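Local atomic coordinates of protein toll (PDB entry 4LXR), a protein that acts as the cell-surface receptor for cleaved spaetzle C-106, setting off the Toll pathway that controls antifungal peptide expression and sets dorsal-ventral polarity in the embryo. Residues N349-L354 / L368-N373; L646-N651 / L670-N675; R183-G188 / H212-A217. One frame throughout, in Å; residues are numbered along the deposited sequence. Where two conformers were deposited one is given.

Interaction 1 of 3, residues N349-L354 / L368-N373; sequences NRLTHL and LRLEDN
Arg-350 and Asn-373 bring the two backbones closest, their CA atoms 5.0 Å apart, where the loop 349-354 runs past the turn that follows the short strand ending at Arg-369. From that turn the carboxamide of Asn-373 reaches into the loop. Its OD1 receives the N-H of Leu-351 at 2.9 Å, in a nearly straight bond (167° at the hydrogen) that arrives tilted from the amide's carbonyl plane. The N of Asn-349 adds only a weak bond to the same OD1, so one oxygen draws the peptide curve 349-351 around itself. CG of Asn-373 stands anti to its carbonyl carbon (chi1 -85°), beside the backbone N, and this swings the amide across toward the loop. The other end of the amide, ND2, donates to Leu-370 O of its own segment at 3.1 Å and also to Leu-346 O of the preceding repeat. Such inward-turned asparagines, one per repeat, stack in a column that bonds backbone between the turns of a leucine-rich-repeat solenoid: Asn-349, in LRR 9, does the same one repeat before Asn-373 of LRR 10, with OD1 on Leu-327 N and ND2 on Leu-322 O and Leu-346 O. An alanine at Asn-373 would probably leave the N-H of Leu-351 without its acceptor and Leu-346 O with the Asn-349 amide alone of the two, and open a gap beside the Leu-351 side chain. That leucine lies alongside Asn-373, pointing the same way, with its CG 3.3 Å from OD1. Farther along the loop the contact turns apolar. Leu-354 and Leu-370 come tip to tip, CD1 of Leu-354 meeting CD1 of Leu-370 at 4.1 Å. Leu-351 CD1 sits 4.4 Å from CD2 of Leu-370.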
loop_
_atom_site.group_PDB
_atom_site.type_symbol
_atom_site.label_atom_id
_atom_site.label_comp_id
_atom_site.label_asym_id
_atom_site.label_seq_id
_atom_site.Cartn_x
_atom_site.Cartn_y
_atom_site.Cartn_z
ATOM N N ASN A 349 -6.349 17.095 11.788
ATOM C CA ASN A 349 -6.866 18.303 12.409
ATOM C C ASN A 349 -6.129 19.500 11.834
ATOM O O ASN A 349 -5.743 19.478 10.671
ATOM C CB ASN A 349 -6.741 18.215 13.925
ATOM C CG ASN A 349 -7.893 17.451 14.550
ATOM O OD1 ASN A 349 -8.977 18.005 14.735
ATOM N ND2 ASN A 349 -7.667 16.182 14.890
ATOM N N ARG A 350 -5.940 20.545 12.631
ATOM C CA ARG A 350 -5.184 21.711 12.185
ATOM C C ARG A 350 -4.187 22.098 13.270
ATOM O O ARG A 350 -3.960 23.279 13.497
ATOM C CB ARG A 350 -6.103 22.912 11.953
ATOM C CG ARG A 350 -7.295 22.687 11.041
ATOM C CD ARG A 350 -6.907 22.561 9.576
ATOM N NE ARG A 350 -8.090 22.609 8.713
ATOM C CZ ARG A 350 -8.487 21.618 7.918
ATOM N NH1 ARG A 350 -9.580 21.753 7.177
ATOM N NH2 ARG A 350 -7.786 20.495 7.852
ATOM N N LEU A 351 -3.628 21.110 13.962
ATOM C CA LEU A 351 -2.767 21.392 15.104
ATOM C C LEU A 351 -1.489 22.131 14.687
ATOM O O LEU A 351 -0.738 21.653 13.831
ATOM C CB LEU A 351 -2.425 20.086 15.833
ATOM C CG LEU A 351 -3.637 19.288 16.348
ATOM C CD1 LEU A 351 -3.267 17.872 16.768
ATOM C CD2 LEU A 351 -4.335 20.018 17.495
ATOM N N THR A 352 -1.262 23.304 15.279
ATOM C CA THR A 352 -0.018 24.037 15.067
ATOM C C THR A 352 0.970 23.776 16.199
ATOM O O THR A 352 2.174 23.870 16.002
ATOM C CB THR A 352 -0.240 25.545 14.955
ATOM O OG1 THR A 352 -1.006 25.990 16.080
ATOM C CG2 THR A 352 -0.950 25.898 13.636
ATOM N N HIS A 353 0.458 23.429 17.374
ATOM C CA HIS A 353 1.322 23.109 18.505
ATOM C C HIS A 353 0.597 22.321 19.600
ATOM O O HIS A 353 -0.614 22.434 19.773
ATOM C CB HIS A 353 1.923 24.382 19.100
ATOM C CG HIS A 353 0.898 25.351 19.599
ATOM N ND1 HIS A 353 0.365 25.280 20.867
ATOM C CD2 HIS A 353 0.302 26.408 18.996
ATOM C CE1 HIS A 353 -0.512 26.255 21.027
ATOM N NE2 HIS A 353 -0.567 26.955 19.907
ATOM N N LEU A 354 1.367 21.512 20.318
ATOM C CA LEU A 354 0.888 20.743 21.453
ATOM C C LEU A 354 1.686 21.201 22.663
ATOM O O LEU A 354 2.895 21.396 22.560
ATOM C CB LEU A 354 1.130 19.256 21.224
ATOM C CG LEU A 354 0.531 18.658 19.956
ATOM C CD1 LEU A 354 1.025 17.248 19.764
ATOM C CD2 LEU A 354 -0.995 18.691 20.029
ATOM N N LEU A 368 0.323 6.656 18.814
ATOM C CA LEU A 368 0.033 8.070 18.757
ATOM C C LEU A 368 -0.034 8.522 17.310
ATOM O O LEU A 368 0.952 8.441 16.583
ATOM C CB LEU A 368 1.072 8.874 19.553
ATOM C CG LEU A 368 0.910 10.390 19.486
ATOM C CD1 LEU A 368 -0.548 10.784 19.867
ATOM C CD2 LEU A 368 1.902 11.075 20.401
ATOM N N ARG A 369 -1.205 9.001 16.895
ATOM C CA ARG A 369 -1.425 9.400 15.510
ATOM C C ARG A 369 -1.600 10.905 15.405
ATOM O O ARG A 369 -2.606 11.462 15.862
ATOM C CB ARG A 369 -2.652 8.692 14.937
ATOM C CG ARG A 369 -2.665 7.178 15.144
ATOM C CD ARG A 369 -1.624 6.467 14.285
ATOM N NE ARG A 369 -1.857 6.672 12.853
ATOM C CZ ARG A 369 -1.793 5.712 11.931
ATOM N NH1 ARG A 369 -2.008 6.003 10.652
ATOM N NH2 ARG A 369 -1.502 4.464 12.284
ATOM N N LEU A 370 -0.613 11.566 14.806
ATOM C CA LEU A 370 -0.650 13.009 14.638
ATOM C C LEU A 370 -0.592 13.408 13.172
ATOM O O LEU A 370 -0.379 14.577 12.859
ATOM C CB LEU A 370 0.519 13.659 15.396
ATOM C CG LEU A 370 0.460 13.502 16.917
ATOM C CD1 LEU A 370 1.788 13.925 17.576
ATOM C CD2 LEU A 370 -0.701 14.327 17.455
ATOM N N GLU A 371 -0.746 12.438 12.272
ATOM C CA GLU A 371 -0.548 12.712 10.848
ATOM C C GLU A 371 -1.591 13.723 10.347
ATOM O O GLU A 371 -2.654 13.879 10.951
ATOM C CB GLU A 371 -0.542 11.402 10.018
ATOM C CG GLU A 371 -1.876 10.618 9.998
ATOM C CD GLU A 371 -1.990 9.583 11.116
ATOM O OE1 GLU A 371 -1.340 9.761 12.176
ATOM O OE2 GLU A 371 -2.721 8.577 10.922
ATOM N N ASP A 372 -1.265 14.425 9.265
ATOM C CA ASP A 372 -2.170 15.399 8.638
ATOM C C ASP A 372 -2.551 16.562 9.549
ATOM O O ASP A 372 -3.732 16.869 9.785
ATOM C CB ASP A 372 -3.385 14.706 7.995
ATOM C CG ASP A 372 -2.976 13.808 6.824
ATOM O OD1 ASP A 372 -2.621 14.333 5.745
ATOM O OD2 ASP A 372 -2.975 12.580 6.994
ATOM N N ASN A 373 -1.507 17.217 10.031
ATOM C CA ASN A 373 -1.631 18.397 10.852
ATOM C C ASN A 373 -0.604 19.431 10.400
ATOM O O ASN A 373 -0.007 19.289 9.337
ATOM C CB ASN A 373 -1.473 18.017 12.325
ATOM C CG ASN A 373 -2.793 17.545 12.935
ATOM O OD1 ASN A 373 -3.696 18.346 13.144
ATOM N ND2 ASN A 373 -2.918 16.250 13.175
#

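Interaction 2 of 3, residues L646-N651 / L670-N675; sequences LHLENN and LHLAGN
His-647 and His-671 lie one above the other as an offset stack, on neighbouring parallel strands of leucine-rich repeats LRR 16 and LRR 17. Their planes are only 7° apart and their centroids 3.9 Å apart, with CE1 of His-647 over the middle of the His-671 ring. Glu-649 holds the first ring from its edge: His-647 ND1 donates to OE1 of Glu-649 at 2.7 Å, which accepts on its syn lone pair and lies near the ring plane. The glutamate chain bends at chi2 (91°), which turns its carboxylate back along the strand toward the histidine and lays it beside His-671. Glu-645 takes the NE2 side of the His-647 ring, and a carboxylate at each nitrogen would probably favour the protonated imidazolium. Beyond the pair, the His-671 ring also meets that of His-691, so the row of rings continues to the next strand.

On the other face of the sheet Leu-646 and Leu-670 point inward, side by side, CD2 of Leu-646 touching CD2 of Leu-670 at 3.6 Å. Just past the strands, Leu-648 CD1 meets Leu-672 CD2 at 3.9 Å. Backbone bonds keep the repeats in step, Leu-646 O taking the N-H of His-671 and His-671 O that of Leu-648. Farther on, Asn-650 N donates to Ala-673 O at 2.8 Å. The Asn-650 amide comes so near Gly-674 CA that a beta carbon on that glycine would collide with Asn-650 ND2.

The column of inward-turned asparagines finishes the contact. Asn-675 ND2 donates to Leu-672 O of its own repeat. It also reaches back one repeat, where Asn-675 ND2 lies 3.0 Å from Leu-648 O; Asn-651 ND2 meets that Leu-648 oxygen from the opposite face of its carbonyl plane.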
loop_
_atom_site.group_PDB
_atom_site.type_symbol
_atom_site.label_atom_id
_atom_site.label_comp_id
_atom_site.label_asym_id
_atom_site.label_seq_id
_atom_site.Cartn_x
_atom_site.Cartn_y
_atom_site.Cartn_z
ATOM N N LEU A 646 46.536 8.852 -29.644
ATOM C CA LEU A 646 46.586 10.117 -30.350
ATOM C C LEU A 646 45.928 9.945 -31.700
ATOM O O LEU A 646 46.500 9.356 -32.607
ATOM C CB LEU A 646 48.026 10.596 -30.488
ATOM C CG LEU A 646 48.314 11.878 -31.252
ATOM C CD1 LEU A 646 47.534 13.091 -30.676
ATOM C CD2 LEU A 646 49.805 12.111 -31.192
ATOM N N HIS A 647 44.702 10.435 -31.809
ATOM C CA HIS A 647 43.906 10.298 -33.016
ATOM C C HIS A 647 44.039 11.521 -33.918
ATOM O O HIS A 647 43.545 12.612 -33.604
ATOM C CB HIS A 647 42.441 10.010 -32.653
ATOM C CG HIS A 647 42.207 8.600 -32.198
ATOM N ND1 HIS A 647 41.914 7.573 -33.072
ATOM C CD2 HIS A 647 42.247 8.043 -30.967
ATOM C CE1 HIS A 647 41.770 6.449 -32.396
ATOM N NE2 HIS A 647 41.961 6.708 -31.114
ATOM N N LEU A 648 44.733 11.322 -35.037
ATOM C CA LEU A 648 45.029 12.396 -35.972
ATOM C C LEU A 648 44.610 12.006 -37.386
ATOM O O LEU A 648 45.122 12.544 -38.367
ATOM C CB LEU A 648 46.512 12.759 -35.908
ATOM C CG LEU A 648 47.007 13.362 -34.585
ATOM C CD1 LEU A 648 48.520 13.507 -34.548
ATOM C CD2 LEU A 648 46.349 14.713 -34.337
ATOM N N GLU A 649 43.668 11.070 -37.475
ATOM C CA GLU A 649 43.141 10.592 -38.756
ATOM C C GLU A 649 42.680 11.681 -39.719
ATOM O O GLU A 649 42.072 12.685 -39.318
ATOM C CB GLU A 649 41.980 9.612 -38.554
ATOM C CG GLU A 649 42.348 8.310 -37.883
ATOM C CD GLU A 649 42.194 8.366 -36.375
ATOM O OE1 GLU A 649 41.959 7.296 -35.768
ATOM O OE2 GLU A 649 42.296 9.483 -35.800
ATOM N N ASN A 650 42.960 11.446 -40.999
ATOM C CA ASN A 650 42.519 12.317 -42.090
ATOM C C ASN A 650 42.858 13.798 -41.923
ATOM O O ASN A 650 42.061 14.669 -42.250
ATOM C CB ASN A 650 41.025 12.105 -42.391
ATOM C CG ASN A 650 40.707 10.656 -42.805
ATOM O OD1 ASN A 650 39.708 10.073 -42.369
ATOM N ND2 ASN A 650 41.566 10.075 -43.647
ATOM N N ASN A 651 44.047 14.076 -41.406
ATOM C CA ASN A 651 44.596 15.430 -41.445
ATOM C C ASN A 651 45.574 15.552 -42.630
ATOM O O ASN A 651 45.450 14.799 -43.599
ATOM C CB ASN A 651 45.254 15.775 -40.106
ATOM C CG ASN A 651 44.233 16.165 -39.036
ATOM O OD1 ASN A 651 43.941 17.343 -38.848
ATOM N ND2 ASN A 651 43.689 15.175 -38.336
ATOM N N LEU A 670 49.417 5.534 -31.930
ATOM C CA LEU A 670 49.406 6.563 -32.957
ATOM C C LEU A 670 48.469 6.153 -34.078
ATOM O O LEU A 670 48.702 5.153 -34.754
ATOM C CB LEU A 670 50.803 6.789 -33.529
ATOM C CG LEU A 670 51.760 7.666 -32.730
ATOM C CD1 LEU A 670 53.181 7.628 -33.317
ATOM C CD2 LEU A 670 51.218 9.096 -32.669
ATOM N N HIS A 671 47.409 6.929 -34.268
ATOM C CA HIS A 671 46.419 6.662 -35.301
ATOM C C HIS A 671 46.529 7.766 -36.334
ATOM O O HIS A 671 45.945 8.848 -36.177
ATOM C CB HIS A 671 45.015 6.617 -34.692
ATOM C CG HIS A 671 44.901 5.677 -33.532
ATOM N ND1 HIS A 671 44.486 4.368 -33.670
ATOM C CD2 HIS A 671 45.187 5.845 -32.219
ATOM C CE1 HIS A 671 44.500 3.778 -32.487
ATOM N NE2 HIS A 671 44.922 4.653 -31.590
ATOM N N LEU A 672 47.301 7.488 -37.383
ATOM C CA LEU A 672 47.692 8.511 -38.332
ATOM C C LEU A 672 47.187 8.240 -39.745
ATOM O O LEU A 672 47.698 8.815 -40.696
ATOM C CB LEU A 672 49.220 8.628 -38.346
ATOM C CG LEU A 672 49.858 8.769 -36.960
ATOM C CD1 LEU A 672 51.373 8.640 -37.040
ATOM C CD2 LEU A 672 49.450 10.112 -36.325
ATOM N N ALA A 673 46.195 7.369 -39.891
ATOM C CA ALA A 673 45.698 7.063 -41.228
ATOM C C ALA A 673 45.217 8.319 -41.940
ATOM O O ALA A 673 44.490 9.130 -41.362
ATOM C CB ALA A 673 44.580 6.021 -41.170
ATOM N N GLY A 674 45.644 8.491 -43.186
ATOM C CA GLY A 674 45.127 9.558 -44.024
ATOM C C GLY A 674 45.856 10.878 -43.880
ATOM O O GLY A 674 45.239 11.933 -43.905
ATOM N N ASN A 675 47.173 10.818 -43.734
ATOM C CA ASN A 675 47.986 12.015 -43.610
ATOM C C ASN A 675 49.011 12.148 -44.747
ATOM O O ASN A 675 48.971 11.374 -45.705
ATOM C CB ASN A 675 48.643 12.056 -42.232
ATOM C CG ASN A 675 47.687 12.545 -41.154
ATOM O OD1 ASN A 675 47.445 13.741 -41.045
ATOM N ND2 ASN A 675 47.136 11.628 -40.368
#

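Interaction 3 of 3, residues R183-G188 / H212-A217; sequences RQMPRG and HDFEGA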
loop_
_atom_site.group_PDB
_atom_site.type_symbol
_atom_site.label_atom_id
_atom_site.label_comp_id
_atom_site.label_asym_id
_atom_site.label_seq_id
_atom_site.Cartn_x
_atom_site.Cartn_y
_atom_site.Cartn_z
ATOM N N ARG A 183 -41.018 8.266 14.779
ATOM C CA ARG A 183 -40.974 9.663 15.228
ATOM C C ARG A 183 -40.987 9.780 16.741
ATOM O O ARG A 183 -40.531 10.785 17.305
ATOM C CB ARG A 183 -42.184 10.431 14.718
ATOM C CG ARG A 183 -42.308 10.505 13.235
ATOM C CD ARG A 183 -43.664 9.985 12.783
ATOM N NE ARG A 183 -44.055 10.647 11.547
ATOM C CZ ARG A 183 -43.653 10.284 10.333
ATOM N NH1 ARG A 183 -42.853 9.229 10.178
ATOM N NH2 ARG A 183 -44.070 10.971 9.273
ATOM N N GLN A 184 -41.566 8.771 17.390
ATOM C CA GLN A 184 -41.710 8.770 18.836
ATOM C C GLN A 184 -41.348 7.401 19.402
ATOM O O GLN A 184 -41.605 6.379 18.774
ATOM C CB GLN A 184 -43.167 9.122 19.247
ATOM C CG GLN A 184 -43.723 10.406 18.622
ATOM C CD GLN A 184 -43.020 11.661 19.138
ATOM O OE1 GLN A 184 -42.359 11.628 20.182
ATOM N NE2 GLN A 184 -43.160 12.774 18.404
ATOM N N MET A 185 -40.770 7.392 20.600
ATOM C CA MET A 185 -40.666 6.166 21.375
ATOM C C MET A 185 -42.059 5.701 21.798
ATOM O O MET A 185 -42.834 6.474 22.354
ATOM C CB MET A 185 -39.812 6.391 22.625
ATOM C CG MET A 185 -39.358 5.098 23.287
ATOM S SD MET A 185 -38.070 4.319 22.293
ATOM C CE MET A 185 -36.828 5.601 22.377
ATOM N N PRO A 186 -42.383 4.430 21.534
ATOM C CA PRO A 186 -43.619 3.848 22.078
ATOM C C PRO A 186 -43.609 3.949 23.600
ATOM O O PRO A 186 -42.564 3.763 24.209
ATOM C CB PRO A 186 -43.543 2.380 21.629
ATOM C CG PRO A 186 -42.657 2.402 20.436
ATOM C CD PRO A 186 -41.622 3.465 20.727
ATOM N N ARG A 187 -44.748 4.256 24.205
ATOM C CA ARG A 187 -44.798 4.470 25.642
ATOM C C ARG A 187 -45.040 3.188 26.421
ATOM O O ARG A 187 -45.720 2.279 25.940
ATOM C CB ARG A 187 -45.884 5.487 25.996
ATOM C CG ARG A 187 -45.581 6.902 25.542
ATOM C CD ARG A 187 -44.309 7.454 26.174
ATOM N NE ARG A 187 -44.283 8.915 26.097
ATOM C CZ ARG A 187 -43.241 9.671 26.430
ATOM N NH1 ARG A 187 -42.126 9.106 26.856
ATOM N NH2 ARG A 187 -43.309 10.993 26.331
ATOM N N GLY A 188 -44.492 3.146 27.636
ATOM C CA GLY A 188 -44.696 2.050 28.570
ATOM C C GLY A 188 -44.343 0.656 28.060
ATOM O O GLY A 188 -45.046 -0.306 28.361
ATOM N N HIS A 212 -38.629 10.796 29.885
ATOM C CA HIS A 212 -39.742 9.878 30.085
ATOM C C HIS A 212 -39.792 8.742 29.064
ATOM O O HIS A 212 -40.383 7.690 29.331
ATOM C CB HIS A 212 -41.075 10.645 30.081
ATOM C CG HIS A 212 -42.262 9.803 30.447
ATOM N ND1 HIS A 212 -42.452 9.291 31.714
ATOM C CD2 HIS A 212 -43.319 9.382 29.710
ATOM C CE1 HIS A 212 -43.576 8.597 31.741
ATOM N NE2 HIS A 212 -44.122 8.637 30.539
ATOM N N ASP A 213 -39.179 8.949 27.899
ATOM C CA ASP A 213 -39.180 7.939 26.847
ATOM C C ASP A 213 -38.499 6.643 27.314
ATOM O O ASP A 213 -38.836 5.544 26.852
ATOM C CB ASP A 213 -38.515 8.468 25.558
ATOM C CG ASP A 213 -39.423 9.402 24.750
ATOM O OD1 ASP A 213 -40.655 9.363 24.942
ATOM O OD2 ASP A 213 -38.905 10.165 23.901
ATOM N N PHE A 214 -37.558 6.764 28.243
ATOM C CA PHE A 214 -36.810 5.592 28.688
ATOM C C PHE A 214 -37.156 5.179 30.115
ATOM O O PHE A 214 -36.395 4.469 30.770
ATOM C CB PHE A 214 -35.302 5.826 28.545
ATOM C CG PHE A 214 -34.893 6.230 27.160
ATOM C CD1 PHE A 214 -34.860 5.299 26.141
ATOM C CD2 PHE A 214 -34.565 7.541 26.877
ATOM C CE1 PHE A 214 -34.496 5.674 24.861
ATOM C CE2 PHE A 214 -34.189 7.916 25.598
ATOM C CZ PHE A 214 -34.165 6.989 24.593
ATOM N N GLU A 215 -38.317 5.609 30.594
ATOM C CA GLU A 215 -38.776 5.196 31.921
ATOM C C GLU A 215 -38.890 3.671 32.038
ATOM O O GLU A 215 -39.560 3.012 31.239
ATOM C CB GLU A 215 -40.112 5.858 32.250
ATOM C CG GLU A 215 -40.833 5.243 33.404
ATOM C CD GLU A 215 -42.217 5.828 33.565
ATOM O OE1 GLU A 215 -43.196 5.152 33.175
ATOM O OE2 GLU A 215 -42.322 6.969 34.066
ATOM N N GLY A 216 -38.228 3.113 33.040
ATOM C CA GLY A 216 -38.245 1.674 33.221
ATOM C C GLY A 216 -37.132 0.930 32.491
ATOM O O GLY A 216 -37.023 -0.283 32.605
ATOM N N ALA A 217 -36.289 1.646 31.754
ATOM C CA ALA A 217 -35.274 0.984 30.921
ATOM C C ALA A 217 -33.936 0.736 31.628
ATOM O O ALA A 217 -32.883 0.904 31.032
ATOM C CB ALA A 217 -35.060 1.768 29.631
HETATM O O HOH W 1 -39.999 10.074 21.558
HETATM O O HOH W 2 -42.748 9.022 23.173
HETATM O O HOH W 3 -41.239 4.137 26.612
#
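Met-185 and Phe-214 supply the apolar part of this contact between LRR 2 and LRR 3, where the loop 183-188 packs on the end of a short 3-10 segment and the turn after it, away from the parallel strands. The methionine chain leaves with CG anti to the backbone N (chi1 -165°), then bends twice. This brings CE to 3.4 Å from Phe-214 CE1, the two side chains crossing at about a right angle. Leu-201 and Leu-209 also touch Met-185. Its CB lies 3.7 Å from CG of Asp-213, which crosses it and marks the start of the polar part.

The charged pair is Arg-187 with Asp-213. OD1 of Asp-213 comes over one face of the guanidinium, and His-212 CD2 over the opposite face. The modelled NH1 to OD1 separation of 2.4 Å is too short to trust, so the salt bridge is credible but its exact geometry doubtful.

Three waters do the hydrogen bonding across the contact. Water 1 links Met-185 N and Gln-184 OE1 to Asp-213 OD2, water 2 joins Met-185 O to Asp-213 OD1, and water 3 donates to both Pro-186 O and Asp-213 O, at 2.8 Å from Asp-213 O.

Asp-213 OD2 also takes the N-H of Thr-210. With water, a backbone N-H and the arginine around it, this buried carboxylate probably stays ionised.

Running from the N terminus, interaction 3 comes first, tying loops of LRR 2 and LRR 3 across the 23 residues between its segments. Interaction 1 follows, closing the step from LRR 9 to LRR 10, its centre about 42 Å from that of interaction 3. Interaction 2 comes last, joining strands 643-647 and 669-671 in a separate seven-stranded sheet nearer the C terminus. The three lie in series: none nests in or crosses another. Each joins a repeat to its successor, and no two touch. Interactions 2 and 3 sit on opposite sides of the chain's centre, their own centres about 107 Å apart within the extracellular part.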